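Long-range contacts in ADP-ribosylating toxin CARDS (Mycoplasma pneumoniae, PDB 4TLV), which transfers ADP-ribose from NAD+ to target proteins and, as the main virulence factor of its bacterium, causes vacuolation and damage in mammalian cells: residues A[544-549]-A[580-585]; A[96-101]-A[528-533]; A[446-451]-A[555-560]; A[454-459]-A[466-471]. One frame throughout, in Å; residues are numbered along the deposited sequence.

Contact 1: A[544-549]-A[580-585]; sequences RHIRCY and DKILVK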
# COMPACT_ATOMS: atom_id res chain seq x y z
N ARG A 544 -7.29 4.75 -18.51
CA ARG A 544 -7.20 3.32 -18.78
C ARG A 544 -8.48 2.85 -19.47
O ARG A 544 -9.53 3.48 -19.34
CB ARG A 544 -7.07 2.52 -17.48
CG ARG A 544 -5.82 2.83 -16.64
CD ARG A 544 -4.55 2.30 -17.33
NE ARG A 544 -3.40 2.43 -16.42
CZ ARG A 544 -2.75 3.57 -16.20
NH1 ARG A 544 -3.09 4.70 -16.82
NH2 ARG A 544 -1.72 3.59 -15.35
N HIS A 545 -8.38 1.74 -20.19
CA HIS A 545 -9.56 0.98 -20.57
C HIS A 545 -9.92 0.04 -19.41
O HIS A 545 -9.05 -0.39 -18.66
CB HIS A 545 -9.31 0.18 -21.85
CG HIS A 545 -9.12 1.05 -23.06
ND1 HIS A 545 -8.36 0.66 -24.14
CD2 HIS A 545 -9.56 2.30 -23.33
CE1 HIS A 545 -8.36 1.63 -25.04
NE2 HIS A 545 -9.08 2.64 -24.58
N ILE A 546 -11.20 -0.27 -19.26
CA ILE A 546 -11.66 -1.17 -18.21
C ILE A 546 -12.51 -2.27 -18.83
O ILE A 546 -13.42 -1.99 -19.60
CB ILE A 546 -12.45 -0.41 -17.11
CG1 ILE A 546 -11.56 0.65 -16.46
CG2 ILE A 546 -12.99 -1.39 -16.06
CD1 ILE A 546 -12.25 1.54 -15.44
N ARG A 547 -12.18 -3.52 -18.53
CA ARG A 547 -12.90 -4.67 -19.09
C ARG A 547 -13.34 -5.63 -17.99
O ARG A 547 -12.72 -5.72 -16.93
CB ARG A 547 -12.01 -5.42 -20.07
CG ARG A 547 -11.72 -4.64 -21.35
CD ARG A 547 -10.91 -5.45 -22.36
NE ARG A 547 -10.76 -4.70 -23.61
CZ ARG A 547 -9.82 -3.79 -23.85
NH1 ARG A 547 -8.92 -3.50 -22.91
NH2 ARG A 547 -9.78 -3.18 -25.02
N CYS A 548 -14.41 -6.37 -18.26
CA CYS A 548 -14.95 -7.33 -17.32
C CYS A 548 -14.29 -8.70 -17.52
O CYS A 548 -14.07 -9.12 -18.66
CB CYS A 548 -16.48 -7.40 -17.52
SG CYS A 548 -17.31 -8.64 -16.54
N TYR A 549 -13.96 -9.39 -16.44
CA TYR A 549 -13.38 -10.73 -16.54
C TYR A 549 -14.24 -11.70 -17.35
O TYR A 549 -13.71 -12.58 -18.02
CB TYR A 549 -13.22 -11.38 -15.17
CG TYR A 549 -11.99 -11.04 -14.33
CD1 TYR A 549 -11.64 -9.73 -14.05
CD2 TYR A 549 -11.25 -12.06 -13.74
CE1 TYR A 549 -10.53 -9.44 -13.23
CE2 TYR A 549 -10.15 -11.78 -12.93
CZ TYR A 549 -9.80 -10.47 -12.68
OH TYR A 549 -8.73 -10.21 -11.85
N ASP A 580 -14.13 5.74 -24.44
CA ASP A 580 -13.64 4.51 -23.82
C ASP A 580 -12.48 4.76 -22.86
O ASP A 580 -12.02 3.84 -22.17
CB ASP A 580 -13.31 3.43 -24.85
CG ASP A 580 -12.14 3.78 -25.75
OD1 ASP A 580 -11.53 4.87 -25.61
OD2 ASP A 580 -11.83 2.94 -26.62
N LYS A 581 -12.02 6.00 -22.77
CA LYS A 581 -10.97 6.32 -21.82
C LYS A 581 -11.59 6.69 -20.48
O LYS A 581 -12.33 7.67 -20.39
CB LYS A 581 -10.10 7.46 -22.35
CG LYS A 581 -9.35 7.11 -23.63
CD LYS A 581 -8.50 8.28 -24.10
CE LYS A 581 -9.37 9.40 -24.64
NZ LYS A 581 -9.19 10.63 -23.85
N ILE A 582 -11.29 5.89 -19.46
CA ILE A 582 -11.79 6.16 -18.11
C ILE A 582 -10.67 6.80 -17.28
O ILE A 582 -9.54 6.33 -17.30
CB ILE A 582 -12.27 4.85 -17.42
CG1 ILE A 582 -13.16 4.01 -18.36
CG2 ILE A 582 -12.96 5.16 -16.06
CD1 ILE A 582 -14.41 4.77 -18.89
N LEU A 583 -10.98 7.88 -16.56
CA LEU A 583 -10.01 8.47 -15.65
C LEU A 583 -9.84 7.57 -14.43
O LEU A 583 -10.83 7.13 -13.84
CB LEU A 583 -10.47 9.85 -15.16
CG LEU A 583 -10.49 11.00 -16.17
CD1 LEU A 583 -11.26 12.18 -15.58
CD2 LEU A 583 -9.07 11.41 -16.49
N VAL A 584 -8.58 7.34 -14.03
CA VAL A 584 -8.26 6.57 -12.83
C VAL A 584 -7.20 7.32 -12.02
O VAL A 584 -6.26 7.89 -12.59
CB VAL A 584 -7.71 5.17 -13.18
CG1 VAL A 584 -7.79 4.23 -11.95
CG2 VAL A 584 -8.47 4.54 -14.36
N LYS A 585 -7.33 7.31 -10.70
CA LYS A 585 -6.42 8.06 -9.84
C LYS A 585 -4.95 7.71 -10.14
O LYS A 585 -4.58 6.54 -10.19
CB LYS A 585 -6.77 7.78 -8.36
CG LYS A 585 -5.87 8.49 -7.32
CD LYS A 585 -6.50 8.39 -5.92
CE LYS A 585 -5.52 8.76 -4.80
NZ LYS A 585 -4.97 10.13 -5.01
O HOH W 1 -12.69 1.21 -21.41

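Contact 2: A[96-101]-A[528-533]; sequences GENLLD and FSRDDL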
# COMPACT_ATOMS: atom_id res chain seq x y z
N GLY A 96 2.73 -6.34 -12.52
CA GLY A 96 1.79 -7.42 -12.32
C GLY A 96 0.42 -7.12 -12.92
O GLY A 96 -0.18 -7.99 -13.54
N GLU A 97 -0.06 -5.90 -12.76
CA GLU A 97 -1.36 -5.54 -13.33
C GLU A 97 -1.37 -5.61 -14.86
O GLU A 97 -2.38 -5.96 -15.48
CB GLU A 97 -1.77 -4.13 -12.89
CG GLU A 97 -2.05 -4.01 -11.39
CD GLU A 97 -3.09 -5.00 -10.92
OE1 GLU A 97 -4.27 -4.89 -11.34
OE2 GLU A 97 -2.72 -5.90 -10.13
N ASN A 98 -0.25 -5.23 -15.46
CA ASN A 98 -0.11 -5.30 -16.90
C ASN A 98 -0.18 -6.76 -17.36
O ASN A 98 -0.87 -7.09 -18.33
CB ASN A 98 1.20 -4.60 -17.36
CG ASN A 98 1.30 -4.48 -18.87
OD1 ASN A 98 0.46 -3.85 -19.50
ND2 ASN A 98 2.33 -5.09 -19.45
N LEU A 99 0.51 -7.63 -16.64
CA LEU A 99 0.49 -9.07 -16.93
C LEU A 99 -0.92 -9.67 -16.77
O LEU A 99 -1.34 -10.50 -17.57
CB LEU A 99 1.53 -9.81 -16.08
CG LEU A 99 2.99 -9.49 -16.40
CD1 LEU A 99 3.91 -10.30 -15.52
CD2 LEU A 99 3.32 -9.73 -17.88
N LEU A 100 -1.65 -9.22 -15.76
CA LEU A 100 -3.03 -9.66 -15.58
C LEU A 100 -3.87 -9.26 -16.80
O LEU A 100 -4.59 -10.09 -17.36
CB LEU A 100 -3.65 -9.05 -14.32
CG LEU A 100 -5.14 -9.37 -14.18
CD1 LEU A 100 -5.36 -10.86 -13.93
CD2 LEU A 100 -5.73 -8.52 -13.04
N ASP A 101 -3.77 -8.00 -17.19
CA ASP A 101 -4.43 -7.48 -18.38
C ASP A 101 -4.12 -8.38 -19.59
O ASP A 101 -5.03 -8.90 -20.23
CB ASP A 101 -3.96 -6.05 -18.62
CG ASP A 101 -4.53 -5.43 -19.88
OD1 ASP A 101 -5.63 -5.81 -20.31
OD2 ASP A 101 -3.86 -4.51 -20.42
N PHE A 528 -7.97 -3.38 -15.44
CA PHE A 528 -7.56 -2.18 -16.16
C PHE A 528 -6.57 -2.54 -17.27
O PHE A 528 -5.78 -3.48 -17.11
CB PHE A 528 -6.92 -1.17 -15.20
CG PHE A 528 -7.85 -0.74 -14.09
CD1 PHE A 528 -8.03 -1.53 -12.96
CD2 PHE A 528 -8.54 0.47 -14.18
CE1 PHE A 528 -8.90 -1.14 -11.94
CE2 PHE A 528 -9.41 0.87 -13.17
CZ PHE A 528 -9.59 0.06 -12.05
N SER A 529 -6.63 -1.80 -18.37
CA SER A 529 -5.77 -2.04 -19.54
C SER A 529 -5.15 -0.75 -20.03
O SER A 529 -5.84 0.26 -20.18
CB SER A 529 -6.57 -2.62 -20.72
OG SER A 529 -7.24 -3.81 -20.35
N ARG A 530 -3.85 -0.78 -20.31
CA ARG A 530 -3.17 0.37 -20.88
C ARG A 530 -3.36 0.42 -22.40
O ARG A 530 -3.43 1.49 -22.97
CB ARG A 530 -1.66 0.34 -20.53
CG ARG A 530 -1.37 0.46 -19.02
CD ARG A 530 0.10 0.15 -18.73
NE ARG A 530 0.98 1.11 -19.42
CZ ARG A 530 1.38 2.27 -18.91
NH1 ARG A 530 1.04 2.61 -17.67
NH2 ARG A 530 2.16 3.07 -19.63
N ASP A 531 -3.45 -0.75 -23.02
CA ASP A 531 -3.55 -0.89 -24.48
C ASP A 531 -2.60 0.08 -25.19
O ASP A 531 -1.42 0.10 -24.88
CB ASP A 531 -5.01 -0.74 -24.95
CG ASP A 531 -5.93 -1.86 -24.40
OD1 ASP A 531 -5.51 -3.04 -24.36
OD2 ASP A 531 -7.07 -1.57 -24.00
N ASP A 532 -3.10 0.87 -26.14
CA ASP A 532 -2.25 1.82 -26.87
C ASP A 532 -2.48 3.26 -26.42
O ASP A 532 -2.19 4.19 -27.15
CB ASP A 532 -2.50 1.72 -28.38
CG ASP A 532 -2.06 0.39 -28.96
OD1 ASP A 532 -0.95 -0.08 -28.63
OD2 ASP A 532 -2.83 -0.18 -29.77
N LEU A 533 -3.04 3.43 -25.22
CA LEU A 533 -3.28 4.77 -24.69
C LEU A 533 -1.99 5.53 -24.47
O LEU A 533 -0.97 4.94 -24.10
CB LEU A 533 -4.03 4.69 -23.36
CG LEU A 533 -5.45 4.13 -23.50
CD1 LEU A 533 -6.08 3.84 -22.13
CD2 LEU A 533 -6.29 5.12 -24.29
O HOH W 2 -6.44 -4.54 -13.26
O HOH W 3 -4.78 -4.45 -14.98
O HOH W 4 -2.14 -2.97 -19.12
O HOH W 5 -2.93 -3.60 -22.63

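Contact 3: A[446-451]-A[555-560]; sequences LGWYWR and LKVIIS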
# COMPACT_ATOMS: atom_id res chain seq x y z
N LEU A 446 -12.91 6.77 -10.25
CA LEU A 446 -13.22 6.66 -11.69
C LEU A 446 -14.02 7.85 -12.18
O LEU A 446 -14.89 8.34 -11.48
CB LEU A 446 -13.98 5.38 -12.02
CG LEU A 446 -13.36 4.07 -11.54
CD1 LEU A 446 -14.21 2.91 -11.99
CD2 LEU A 446 -11.90 3.93 -12.03
N GLY A 447 -13.74 8.29 -13.40
CA GLY A 447 -14.50 9.37 -13.99
C GLY A 447 -14.27 9.40 -15.49
O GLY A 447 -13.65 8.50 -16.04
N TRP A 448 -14.78 10.43 -16.14
CA TRP A 448 -14.43 10.66 -17.52
C TRP A 448 -14.28 12.15 -17.77
O TRP A 448 -14.66 12.96 -16.93
CB TRP A 448 -15.38 9.96 -18.50
CG TRP A 448 -16.84 10.34 -18.46
CD1 TRP A 448 -17.78 9.91 -17.57
CD2 TRP A 448 -17.54 11.19 -19.40
NE1 TRP A 448 -19.02 10.44 -17.88
CE2 TRP A 448 -18.90 11.23 -19.00
CE3 TRP A 448 -17.14 11.91 -20.54
CZ2 TRP A 448 -19.86 11.97 -19.69
CZ3 TRP A 448 -18.11 12.65 -21.23
CH2 TRP A 448 -19.45 12.68 -20.80
N TYR A 449 -13.70 12.48 -18.92
CA TYR A 449 -13.29 13.84 -19.23
C TYR A 449 -13.73 14.18 -20.64
O TYR A 449 -13.61 13.37 -21.55
CB TYR A 449 -11.78 13.91 -19.14
CG TYR A 449 -11.16 15.24 -19.45
CD1 TYR A 449 -11.08 16.23 -18.48
CD2 TYR A 449 -10.61 15.50 -20.70
CE1 TYR A 449 -10.48 17.44 -18.75
CE2 TYR A 449 -10.02 16.70 -20.98
CZ TYR A 449 -9.95 17.66 -20.01
OH TYR A 449 -9.35 18.86 -20.31
N TRP A 450 -14.27 15.37 -20.82
CA TRP A 450 -14.69 15.79 -22.14
C TRP A 450 -14.55 17.29 -22.29
O TRP A 450 -15.18 18.06 -21.57
CB TRP A 450 -16.13 15.34 -22.44
CG TRP A 450 -16.51 15.58 -23.87
CD1 TRP A 450 -17.45 16.47 -24.34
CD2 TRP A 450 -15.93 14.97 -25.04
NE1 TRP A 450 -17.50 16.43 -25.71
CE2 TRP A 450 -16.58 15.52 -26.17
CE3 TRP A 450 -14.92 14.01 -25.23
CZ2 TRP A 450 -16.25 15.14 -27.47
CZ3 TRP A 450 -14.60 13.63 -26.53
CH2 TRP A 450 -15.27 14.20 -27.64
N ARG A 451 -13.67 17.69 -23.20
CA ARG A 451 -13.50 19.09 -23.57
C ARG A 451 -13.25 20.01 -22.38
O ARG A 451 -13.79 21.11 -22.32
CB ARG A 451 -14.71 19.56 -24.38
CG ARG A 451 -14.81 18.89 -25.74
CD ARG A 451 -16.06 19.34 -26.50
NE ARG A 451 -16.12 20.79 -26.69
CZ ARG A 451 -15.53 21.45 -27.69
NH1 ARG A 451 -14.81 20.78 -28.59
NH2 ARG A 451 -15.65 22.77 -27.78
N LEU A 555 -16.03 -1.44 -20.59
CA LEU A 555 -16.72 -0.30 -19.99
C LEU A 555 -16.53 0.95 -20.83
O LEU A 555 -15.40 1.31 -21.16
CB LEU A 555 -16.18 -0.04 -18.57
CG LEU A 555 -16.99 0.90 -17.69
CD1 LEU A 555 -18.38 0.28 -17.42
CD2 LEU A 555 -16.27 1.20 -16.39
N LYS A 556 -17.63 1.61 -21.18
CA LYS A 556 -17.57 2.89 -21.87
C LYS A 556 -18.69 3.83 -21.41
O LYS A 556 -19.58 3.42 -20.66
CB LYS A 556 -17.67 2.70 -23.39
CG LYS A 556 -16.60 1.81 -23.98
CD LYS A 556 -16.58 1.93 -25.51
CE LYS A 556 -15.84 0.77 -26.15
NZ LYS A 556 -15.93 0.84 -27.64
N VAL A 557 -18.62 5.08 -21.85
CA VAL A 557 -19.63 6.08 -21.52
C VAL A 557 -20.11 6.82 -22.77
O VAL A 557 -19.31 7.19 -23.64
CB VAL A 557 -19.09 7.15 -20.55
CG1 VAL A 557 -20.21 8.03 -20.07
CG2 VAL A 557 -18.43 6.50 -19.35
N ILE A 558 -21.42 7.05 -22.87
CA ILE A 558 -21.98 7.80 -23.99
C ILE A 558 -21.66 9.28 -23.85
O ILE A 558 -21.82 9.85 -22.78
CB ILE A 558 -23.50 7.57 -24.13
CG1 ILE A 558 -23.78 6.09 -24.37
CG2 ILE A 558 -24.07 8.43 -25.27
CD1 ILE A 558 -25.26 5.71 -24.31
N ILE A 559 -21.18 9.90 -24.92
CA ILE A 559 -20.70 11.27 -24.84
C ILE A 559 -21.78 12.35 -24.99
O ILE A 559 -21.76 13.36 -24.29
CB ILE A 559 -19.57 11.55 -25.86
CG1 ILE A 559 -18.31 10.79 -25.48
CG2 ILE A 559 -19.29 13.02 -25.94
CD1 ILE A 559 -17.12 11.06 -26.43
N SER A 560 -22.70 12.14 -25.92
CA SER A 560 -23.68 13.19 -26.20
C SER A 560 -25.02 12.59 -26.57
O SER A 560 -25.15 11.37 -26.69
CB SER A 560 -23.17 14.09 -27.32
OG SER A 560 -23.16 13.39 -28.54

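Contact 4: A[454-459]-A[466-471]; sequences YYTPQL and MKTPDG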
# COMPACT_ATOMS: atom_id res chain seq x y z
N TYR A 454 -14.86 17.60 -16.21
CA TYR A 454 -14.88 16.28 -15.57
C TYR A 454 -16.29 15.78 -15.27
O TYR A 454 -17.18 16.54 -14.90
CB TYR A 454 -14.07 16.32 -14.27
CG TYR A 454 -12.60 16.57 -14.48
CD1 TYR A 454 -12.13 17.86 -14.69
CD2 TYR A 454 -11.69 15.52 -14.49
CE1 TYR A 454 -10.79 18.10 -14.88
CE2 TYR A 454 -10.34 15.76 -14.69
CZ TYR A 454 -9.89 17.05 -14.88
OH TYR A 454 -8.55 17.29 -15.08
N TYR A 455 -16.46 14.47 -15.40
CA TYR A 455 -17.70 13.80 -15.03
C TYR A 455 -17.44 12.63 -14.09
O TYR A 455 -16.38 12.02 -14.12
CB TYR A 455 -18.40 13.28 -16.27
CG TYR A 455 -18.85 14.39 -17.20
CD1 TYR A 455 -17.97 14.92 -18.13
CD2 TYR A 455 -20.14 14.89 -17.14
CE1 TYR A 455 -18.37 15.95 -19.00
CE2 TYR A 455 -20.56 15.92 -18.00
CZ TYR A 455 -19.67 16.43 -18.92
OH TYR A 455 -20.09 17.44 -19.77
N THR A 456 -18.46 12.32 -13.30
CA THR A 456 -18.38 11.27 -12.29
C THR A 456 -19.60 10.35 -12.43
O THR A 456 -20.69 10.79 -12.80
CB THR A 456 -18.30 11.90 -10.87
OG1 THR A 456 -17.96 10.90 -9.91
CG2 THR A 456 -19.64 12.56 -10.49
N PRO A 457 -19.41 9.05 -12.16
CA PRO A 457 -20.53 8.10 -12.25
C PRO A 457 -21.57 8.40 -11.18
O PRO A 457 -21.24 8.91 -10.10
CB PRO A 457 -19.89 6.75 -11.95
CG PRO A 457 -18.42 6.99 -11.93
CD PRO A 457 -18.20 8.42 -11.62
N GLN A 458 -22.83 8.10 -11.49
CA GLN A 458 -23.92 8.17 -10.51
C GLN A 458 -24.48 6.77 -10.37
O GLN A 458 -24.38 5.96 -11.30
CB GLN A 458 -25.03 9.11 -11.00
CG GLN A 458 -24.61 10.55 -11.14
CD GLN A 458 -24.67 11.33 -9.83
OE1 GLN A 458 -23.66 11.86 -9.35
NE2 GLN A 458 -25.86 11.43 -9.25
N LEU A 459 -25.11 6.49 -9.23
CA LEU A 459 -25.60 5.15 -8.95
C LEU A 459 -26.69 4.74 -9.92
O LEU A 459 -26.96 3.56 -10.12
CB LEU A 459 -26.10 5.06 -7.50
CG LEU A 459 -24.97 5.08 -6.47
CD1 LEU A 459 -25.53 5.16 -5.04
CD2 LEU A 459 -24.11 3.84 -6.65
N MET A 466 -18.88 16.82 -12.54
CA MET A 466 -17.96 17.26 -11.50
C MET A 466 -16.86 16.20 -11.41
O MET A 466 -17.02 15.07 -11.89
CB MET A 466 -18.68 17.40 -10.15
CG MET A 466 -19.34 16.11 -9.67
SD MET A 466 -20.15 16.20 -8.04
CE MET A 466 -18.81 15.70 -6.97
N LYS A 467 -15.74 16.56 -10.81
CA LYS A 467 -14.66 15.62 -10.66
C LYS A 467 -15.04 14.62 -9.56
O LYS A 467 -15.61 15.01 -8.54
CB LYS A 467 -13.35 16.34 -10.35
CG LYS A 467 -12.11 15.47 -10.55
CD LYS A 467 -10.82 16.26 -10.35
CE LYS A 467 -9.61 15.34 -10.31
NZ LYS A 467 -8.32 16.10 -10.23
N THR A 468 -14.77 13.35 -9.78
CA THR A 468 -15.06 12.32 -8.79
C THR A 468 -14.30 12.65 -7.51
O THR A 468 -13.10 12.91 -7.54
CB THR A 468 -14.65 10.94 -9.30
OG1 THR A 468 -15.38 10.65 -10.50
CG2 THR A 468 -14.94 9.87 -8.26
N PRO A 469 -15.00 12.66 -6.36
CA PRO A 469 -14.27 13.00 -5.14
C PRO A 469 -13.39 11.85 -4.66
O PRO A 469 -13.61 10.69 -5.01
CB PRO A 469 -15.39 13.23 -4.12
CG PRO A 469 -16.50 12.35 -4.59
CD PRO A 469 -16.44 12.43 -6.11
N ASP A 470 -12.39 12.19 -3.85
CA ASP A 470 -11.60 11.19 -3.16
C ASP A 470 -12.51 10.38 -2.24
O ASP A 470 -13.49 10.90 -1.71
CB ASP A 470 -10.51 11.85 -2.32
CG ASP A 470 -9.53 12.64 -3.15
OD1 ASP A 470 -8.84 12.03 -3.99
OD2 ASP A 470 -9.44 13.87 -2.95
N GLY A 471 -12.16 9.12 -2.03
CA GLY A 471 -12.78 8.31 -1.01
C GLY A 471 -14.16 7.78 -1.35
O GLY A 471 -14.98 7.51 -0.45
O HOH W 6 -13.97 12.94 -12.59

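Contact 1: A[544-549]-A[580-585]
Asp-580 holds CG between its own backbone N and carbonyl carbon (chi1 66°) and His-545 folds its ring back beside its backbone N (chi1 -67°); these two rotations bring carboxylate and imidazole together, although neither CB points at the other segment. The main-chain O of Asp-580 lies at the ring edge, near its plane, 3.1 Å from CD2 of His-545. Ring and carboxylate planes are turned 52° apart, and His-545 NE2 lies 3.4 Å from Asp-580 OD2 at an angle too poor for a hydrogen bond. The other ring nitrogen, ND1, is bonded to Asp-531, so the imidazole sits near two acids that might favour its protonated form. Next to this pair, strands 543-548 and 578-583 run antiparallel as neighbours in the long sheet of the C-terminal beta-trefoil domain, D3. Arg-544 and Ile-582 form a hydrogen-bonded pair, with Arg-544 N to Ile-582 O and Ile-582 N to Arg-544 O both 3.0 Å. A water then continues the link, accepting from Ile-546 N at 3.0 Å and donating to Asp-580 O at 2.8 Å. Among the buried side chains, Ile-546 crosses Ile-582 at about a right angle, CD1 against CG2 at 3.7 Å. The chain of Arg-544 bends at chi2; its CG rests 3.9 Å from Val-584 CG2, while the guanidinium reaches on to Asn-542 and Asp-589.

Contact 2: A[96-101]-A[528-533]
This is a buried, water-rich contact between domains: helix 92-104 of the mono-ADP-ribosyltransferase domain meets strand 526-529, an outermost strand of the D3 sheet, and the type II' turn 530-533 that follows it. Asp-101 carries most of it. With CG anti to the backbone N (chi1 177°), its carboxylate extends to Ser-529, whose OG donates to Asp-101 OD1 at 2.6 Å, arriving from above the carboxylate plane, 53° out of it. OD1 also receives Gln-105 NE2. The other oxygen, Asp-101 OD2, is served by two waters, each 2.6 Å away. One also donates to Asn-98 OD1, at 2.8 Å, and accepts from Arg-530 N, at 3.0 Å; the second accepts from Asp-531 N at 2.9 Å. Farther along, a water accepts from Phe-528 N and lies beside Glu-97 OE1, an oxygen also salt-bridged to Arg-126. Asp-101 OD2 and Asp-531 OD1 come within 4.5 Å, two like charges whose repulsion is probably eased by Gln-105 NE2, bonded to both residues, and by the second water, which donates to both carboxylates. The helix is thus held to strand end and turn by one direct hydroxyl bond and ordered waters, which with the Gln-105 amide probably offset the clustered negative charge.

Contact 3: A[446-451]-A[555-560]
Trp-448 and Trp-450 reach from a short three-stranded sheet of the D3 beta-trefoil onto strand 554-558 of its long sheet and the residues just after it. The backbones run too far apart to pair: Trp-448 CA and Val-557 CA, like Trp-450 CA and Ile-559 CA, are 8.0 Å apart, and no hydrogen bond crosses. The contact is made by CH-pi packing. Trp-448, with CG between the backbone N and the carbonyl carbon (chi1 61°), lays one ring face over Val-557, whose CG1 is 3.8 Å from the centroid of the five-membered ring and 3.5 Å from NE1. That nitrogen spends its N-H on Ser-463, and the indole is also stacked with Tyr-455 and met by Trp-567, so Val-557 packs on a ring that belongs to an aromatic cluster. Trp-450, exposed at the outer end, offers a face to Ile-559, which crosses it at about a right angle; Arg-451 CG covers the opposite face. Both branches of Ile-559 are used on the same indole: CG2 stands over the five-membered ring, 3.8 Å from its centroid and only 16° off the normal, while CD1 reaches the six-membered ring, 3.6 Å from Trp-450 CZ3.

Contact 4: A[454-459]-A[466-471]
Thr-456 and Thr-468 join through their hydroxyls, OG1 to OG1 at 2.7 Å, probably a hydrogen bond, between two side chains that cross at an angle. Thr-456 has OG1 anti to the backbone N (chi1 -169°), which aims it at the other segment; Thr-468 OG1 is bonded to Leu-446 O as well, so this buried hydroxyl has partners in two directions. A water adds a second polar link, donating to Tyr-455 O and accepting from Thr-468 N, both at 3.0 Å. Main-chain pairing is absent even where the backbones close in: Tyr-454 O lies 2.9 Å from Met-466 N, but at a poor angle, and is taken instead by Gln-465 NE2. Packing of side chains flanks these links. Tyr-454 and Lys-467 lie side by side, pointing the same way, with CD2 of the ring 4.0 Å from Lys-467 CG and the lysine CD over one ring face. Met-466 CG packs on Thr-456 CG2 at 3.7 Å. Separately, Lys-467 NZ, 5.4 Å from the Tyr-454 ring centroid, adds at most a weak cation-pi attraction. The contact folds the chain leaving an antiparallel beta-hairpin, strands 453-457 and 463-464, back against its first strand, within the beta-trefoil domain D3.

How the contacts relate
From the N terminus, helix 92-104 opens contact 2, which waits more than 400 residues, across domain D2, for its partner in D3. Residues 446-451 then open contact 3, and contact 4 closes the short loop from 454-459 to 466-471, nested inside both. Contact 2 closes at 528-533, before contact 3 does, so these two cross. Contact 1 opens at 544-549, contact 3 closes at 555-560 and contact 1 at 580-585, another crossing; contact 1 follows contacts 2 and 4 in series. Contacts 1 and 3 share the long D3 sheet, to which Gly-447 and Leu-583 tie the small three-stranded one, while contact 2 docks the transferase domain on its outer strand.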